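Local coordinates for protein pectate lyase (Erwinia chrysanthemi, PDB 1RU4) that probably cleaves pectate, the polygalacturonate of plant cell walls, by eliminative lysis, using a parallel beta-helix as its scaffold, at residues A[94-99]-A[108-113]; A[325-328]-A[332-335]. All coordinates share one frame; numbering follows the deposited sequence.

Contact 1 (A[94-99]-A[108-113]); sequences FDFSFP and YGFYVT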
loop_
_atom_site.group_PDB
_atom_site.type_symbol
_atom_site.label_atom_id
_atom_site.label_comp_id
_atom_site.label_asym_id
_atom_site.label_seq_id
_atom_site.Cartn_x
_atom_site.Cartn_y
_atom_site.Cartn_z
ATOM N N PHE A 94 -6.802 -6.721 14.234
ATOM C CA PHE A 94 -6.261 -8.005 14.677
ATOM C C PHE A 94 -4.859 -7.791 15.236
ATOM O O PHE A 94 -3.922 -7.473 14.496
ATOM C CB PHE A 94 -6.238 -9.012 13.521
ATOM C CG PHE A 94 -7.609 -9.472 13.098
ATOM C CD1 PHE A 94 -8.462 -8.616 12.409
ATOM C CD2 PHE A 94 -8.051 -10.757 13.407
ATOM C CE1 PHE A 94 -9.739 -9.029 12.036
ATOM C CE2 PHE A 94 -9.328 -11.181 13.037
ATOM C CZ PHE A 94 -10.174 -10.313 12.349
ATOM N N ASP A 95 -4.740 -7.939 16.553
ATOM C CA ASP A 95 -3.493 -7.702 17.275
ATOM C C ASP A 95 -2.833 -9.033 17.623
ATOM O O ASP A 95 -3.345 -9.788 18.450
ATOM C CB ASP A 95 -3.802 -6.909 18.554
ATOM C CG ASP A 95 -2.557 -6.491 19.319
ATOM O OD1 ASP A 95 -1.429 -6.792 18.884
ATOM O OD2 ASP A 95 -2.720 -5.839 20.371
ATOM N N PHE A 96 -1.689 -9.301 17.000
ATOM C CA PHE A 96 -0.973 -10.556 17.214
ATOM C C PHE A 96 -0.023 -10.564 18.413
ATOM O O PHE A 96 0.713 -11.528 18.634
ATOM C CB PHE A 96 -0.297 -11.008 15.919
ATOM C CG PHE A 96 -1.273 -11.493 14.881
ATOM C CD1 PHE A 96 -1.954 -10.590 14.065
ATOM C CD2 PHE A 96 -1.551 -12.853 14.753
ATOM C CE1 PHE A 96 -2.900 -11.034 13.142
ATOM C CE2 PHE A 96 -2.494 -13.306 13.833
ATOM C CZ PHE A 96 -3.170 -12.396 13.027
ATOM N N SER A 97 -0.038 -9.465 19.164
ATOM C CA SER A 97 0.583 -9.375 20.487
ATOM C C SER A 97 2.094 -9.549 20.671
ATOM O O SER A 97 2.552 -9.715 21.805
ATOM C CB SER A 97 -0.141 -10.329 21.445
ATOM O OG SER A 97 -1.542 -10.114 21.424
ATOM N N PHE A 98 2.874 -9.496 19.599
ATOM C CA PHE A 98 4.319 -9.656 19.748
ATOM C C PHE A 98 5.003 -8.472 20.419
ATOM O O PHE A 98 4.706 -7.318 20.109
ATOM C CB PHE A 98 4.988 -9.895 18.390
ATOM C CG PHE A 98 5.109 -11.341 18.025
ATOM C CD1 PHE A 98 4.009 -12.048 17.561
ATOM C CD2 PHE A 98 6.328 -12.003 18.164
ATOM C CE1 PHE A 98 4.114 -13.400 17.242
ATOM C CE2 PHE A 98 6.445 -13.354 17.847
ATOM C CZ PHE A 98 5.335 -14.054 17.386
ATOM N N PRO A 99 5.881 -8.740 21.405
ATOM C CA PRO A 99 6.587 -7.647 22.077
ATOM C C PRO A 99 7.477 -6.987 21.024
ATOM O O PRO A 99 7.792 -7.600 19.997
ATOM C CB PRO A 99 7.430 -8.381 23.120
ATOM C CG PRO A 99 6.581 -9.553 23.468
ATOM C CD PRO A 99 6.116 -10.016 22.099
ATOM N N TYR A 108 3.596 -14.805 10.101
ATOM C CA TYR A 108 2.802 -13.740 9.501
ATOM C C TYR A 108 1.558 -13.522 10.355
ATOM O O TYR A 108 1.229 -14.350 11.207
ATOM C CB TYR A 108 2.366 -14.141 8.087
ATOM C CG TYR A 108 3.440 -14.815 7.266
ATOM C CD1 TYR A 108 3.225 -16.074 6.706
ATOM C CD2 TYR A 108 4.674 -14.203 7.056
ATOM C CE1 TYR A 108 4.210 -16.707 5.958
ATOM C CE2 TYR A 108 5.671 -14.829 6.306
ATOM C CZ TYR A 108 5.429 -16.082 5.762
ATOM O OH TYR A 108 6.402 -16.712 5.018
ATOM N N GLY A 109 0.893 -12.389 10.156
ATOM C CA GLY A 109 -0.387 -12.166 10.803
ATOM C C GLY A 109 -1.418 -12.960 10.020
ATOM O O GLY A 109 -1.925 -13.985 10.490
ATOM N N PHE A 110 -1.716 -12.487 8.811
ATOM C CA PHE A 110 -2.612 -13.186 7.887
ATOM C C PHE A 110 -1.775 -13.876 6.806
ATOM O O PHE A 110 -1.048 -13.217 6.067
ATOM C CB PHE A 110 -3.567 -12.204 7.192
ATOM C CG PHE A 110 -4.665 -11.661 8.074
ATOM C CD1 PHE A 110 -4.742 -11.979 9.428
ATOM C CD2 PHE A 110 -5.633 -10.819 7.530
ATOM C CE1 PHE A 110 -5.766 -11.465 10.225
ATOM C CE2 PHE A 110 -6.660 -10.301 8.317
ATOM C CZ PHE A 110 -6.728 -10.624 9.667
ATOM N N TYR A 111 -1.870 -15.200 6.722
ATOM C CA TYR A 111 -1.184 -15.954 5.675
ATOM C C TYR A 111 -2.258 -16.377 4.676
ATOM O O TYR A 111 -3.038 -17.293 4.938
ATOM C CB TYR A 111 -0.483 -17.177 6.280
ATOM C CG TYR A 111 0.356 -18.006 5.321
ATOM C CD1 TYR A 111 0.536 -19.371 5.542
ATOM C CD2 TYR A 111 0.992 -17.430 4.218
ATOM C CE1 TYR A 111 1.329 -20.143 4.697
ATOM C CE2 TYR A 111 1.792 -18.200 3.361
ATOM C CZ TYR A 111 1.954 -19.555 3.612
ATOM O OH TYR A 111 2.739 -20.330 2.785
ATOM N N VAL A 112 -2.328 -15.666 3.553
ATOM C CA VAL A 112 -3.372 -15.907 2.559
ATOM C C VAL A 112 -2.883 -16.797 1.420
ATOM O O VAL A 112 -2.202 -16.336 0.504
ATOM C CB VAL A 112 -3.922 -14.568 1.995
ATOM C CG1 VAL A 112 -5.096 -14.821 1.057
ATOM C CG2 VAL A 112 -4.348 -13.650 3.136
ATOM N N THR A 113 -3.225 -18.081 1.495
ATOM C CA THR A 113 -2.822 -19.047 0.476
ATOM C C THR A 113 -3.958 -19.346 -0.496
ATOM O O THR A 113 -3.723 -19.822 -1.610
ATOM C CB THR A 113 -2.347 -20.373 1.108
ATOM O OG1 THR A 113 -3.440 -21.001 1.792
ATOM C CG2 THR A 113 -1.224 -20.118 2.093
#
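The backbones of Phe96 and Gly109 come closest here, CA to CA 6.6 Å, where the chain leaves strand 92-95 and, after a loop, enters strand 110-112 on another face of the right-handed parallel beta-helix. Three buried phenylalanines meet here. Phe110 drives its ring edge into one face of Phe94, a T-shaped pair with centroids 5.2 Å apart and planes at 76°. The leading atom, Phe110 CZ, sits 3.7 Å from Phe94 CG, so the contact falls near the rim of the Phe94 ring that joins its CB. Phe96 points inward as well, its CG beside the backbone N (chi1 -71°), and lays its ring against Gly109: the glycine CA stands 3.6 Å from the Phe96 ring centroid, a CH-pi contact over the face. Phe96 CZ comes 3.9 Å from Phe110 CE1, each ring touching the other near its own plane. Phe38 and Tyr58 pack on Phe94, Phe72 meets Phe110, and Val124 touches both Phe96 and Phe110, continuing the apolar core. On the strand's outer side Asp95 closes an Asx turn and pairs with Arg126. Beyond the glycine CA, Phe96 CZ lies 3.2 Å from Gly109 O.

Contact 2 (A[325-328]-A[332-335]); sequences ADAK and WDTG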
loop_
_atom_site.group_PDB
_atom_site.type_symbol
_atom_site.label_atom_id
_atom_site.label_comp_id
_atom_site.label_asym_id
_atom_site.label_seq_id
_atom_site.Cartn_x
_atom_site.Cartn_y
_atom_site.Cartn_z
ATOM N N ALA A 325 16.056 7.280 -20.605
ATOM C CA ALA A 325 14.623 7.541 -20.621
ATOM C C ALA A 325 14.112 8.423 -21.747
ATOM O O ALA A 325 14.843 9.241 -22.309
ATOM C CB ALA A 325 14.199 8.133 -19.284
ATOM N N ASP A 326 12.848 8.194 -22.090
ATOM C CA ASP A 326 12.096 9.050 -22.995
ATOM C C ASP A 326 11.390 9.997 -22.028
ATOM O O ASP A 326 10.365 9.644 -21.440
ATOM C CB ASP A 326 11.076 8.211 -23.772
ATOM C CG ASP A 326 10.209 9.038 -24.712
ATOM O OD1 ASP A 326 10.166 10.280 -24.583
ATOM O OD2 ASP A 326 9.555 8.431 -25.583
ATOM N N ALA A 327 11.957 11.185 -21.843
ATOM C CA ALA A 327 11.441 12.123 -20.852
ATOM C C ALA A 327 11.216 13.528 -21.390
ATOM O O ALA A 327 12.116 14.138 -21.965
ATOM C CB ALA A 327 12.383 12.172 -19.650
ATOM N N LYS A 328 9.999 14.029 -21.202
ATOM C CA LYS A 328 9.657 15.404 -21.545
ATOM C C LYS A 328 8.397 15.828 -20.797
ATOM O O LYS A 328 7.698 14.992 -20.220
ATOM C CB LYS A 328 9.497 15.589 -23.061
ATOM C CG LYS A 328 8.303 14.899 -23.690
ATOM C CD LYS A 328 8.264 15.175 -25.191
ATOM C CE LYS A 328 7.032 14.577 -25.845
ATOM N NZ LYS A 328 6.997 14.852 -27.311
ATOM N N TRP A 332 11.589 19.297 -14.605
ATOM C CA TRP A 332 13.043 19.361 -14.755
ATOM C C TRP A 332 13.534 19.318 -16.204
ATOM O O TRP A 332 14.739 19.230 -16.453
ATOM C CB TRP A 332 13.724 18.256 -13.936
ATOM C CG TRP A 332 13.426 16.864 -14.405
ATOM C CD1 TRP A 332 14.086 16.164 -15.374
ATOM C CD2 TRP A 332 12.402 15.994 -13.909
ATOM N NE1 TRP A 332 13.538 14.910 -15.513
ATOM C CE2 TRP A 332 12.504 14.779 -14.625
ATOM C CE3 TRP A 332 11.411 16.122 -12.927
ATOM C CZ2 TRP A 332 11.647 13.697 -14.388
ATOM C CZ3 TRP A 332 10.560 15.044 -12.691
ATOM C CH2 TRP A 332 10.688 13.849 -13.419
ATOM N N ASP A 333 12.613 19.331 -17.162
ATOM C CA ASP A 333 13.015 19.433 -18.559
ATOM C C ASP A 333 12.205 20.450 -19.365
ATOM O O ASP A 333 12.412 21.653 -19.206
ATOM C CB ASP A 333 13.134 18.060 -19.260
ATOM C CG ASP A 333 11.938 17.147 -19.024
ATOM O OD1 ASP A 333 12.160 15.970 -18.664
ATOM O OD2 ASP A 333 10.789 17.576 -19.239
ATOM N N THR A 334 11.271 19.992 -20.191
ATOM C CA THR A 334 10.510 20.900 -21.047
ATOM C C THR A 334 9.196 21.407 -20.453
ATOM O O THR A 334 8.541 22.273 -21.037
ATOM C CB THR A 334 10.240 20.279 -22.429
ATOM O OG1 THR A 334 9.420 19.114 -22.284
ATOM C CG2 THR A 334 11.552 19.888 -23.101
ATOM N N GLY A 335 8.800 20.853 -19.311
ATOM C CA GLY A 335 7.607 21.337 -18.638
ATOM C C GLY A 335 7.931 22.597 -17.856
ATOM O O GLY A 335 9.101 22.967 -17.748
#
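Asp333 faces Ala327 and Lys328 across the three-residue loop 329-331, and its side chain can be followed outward atom by atom. CB points toward the strand, and a chi1 of 48° sets CG between the residue's own backbone N and carbonyl carbon, which brings the carboxylate up to the Lys328 backbone. Asp333 CG lies 3.8 Å from Lys328 CA. Beyond it the two oxygens part: Asp333 OD1 reaches back to Ala327, 3.8 Å from its O and 3.9 Å from its CB, whereas Asp333 OD2 approaches Lys328 C at 3.3 Å. These are van der Waals approaches; both carboxylate oxygens are hydrogen-bonded to residues next to the segments. OD2 accepts from the backbone N of Asn330, within the loop, which would be expected to stabilise its negative charge. Its other bond, from Thr334 N at 2.6 Å, is short and bent (N-H...O 144°), a local contact of doubtful strength. Thr334 adds a second tie: its OG1 accepts from Ser329 N while resting 3.6 Å from Lys328 CB. From there the extended lysine chain leads away from the loop. Nearby, Trp332 packs on Val320 and Val322. The arrangement is that of a surface loop held by side-chain-to-backbone hydrogen bonds, following the strand that pairs with 308-316 at one end of the parallel beta-helix.

From the N terminus, the chain reaches contact 1 first: it leaves strand 92-95, swings out through a loop and comes back to strand 110-112, so the contact closes that excursion and joins two faces of an early coil through buried aromatic rings. Many further turns of the helix follow, and the chain then enters strand 325-328, where contact 2 closes a much shorter loop of three residues at the surface. The two loops lie in series, neither nesting nor crossing. The centres of contact 1 and contact 2 are about 44 Å apart. They lie on opposite sides of the chain's centre, and successive parallel strands connect them. Contact 1 thus belongs to the core and contact 2 to the far end of the same beta-helix.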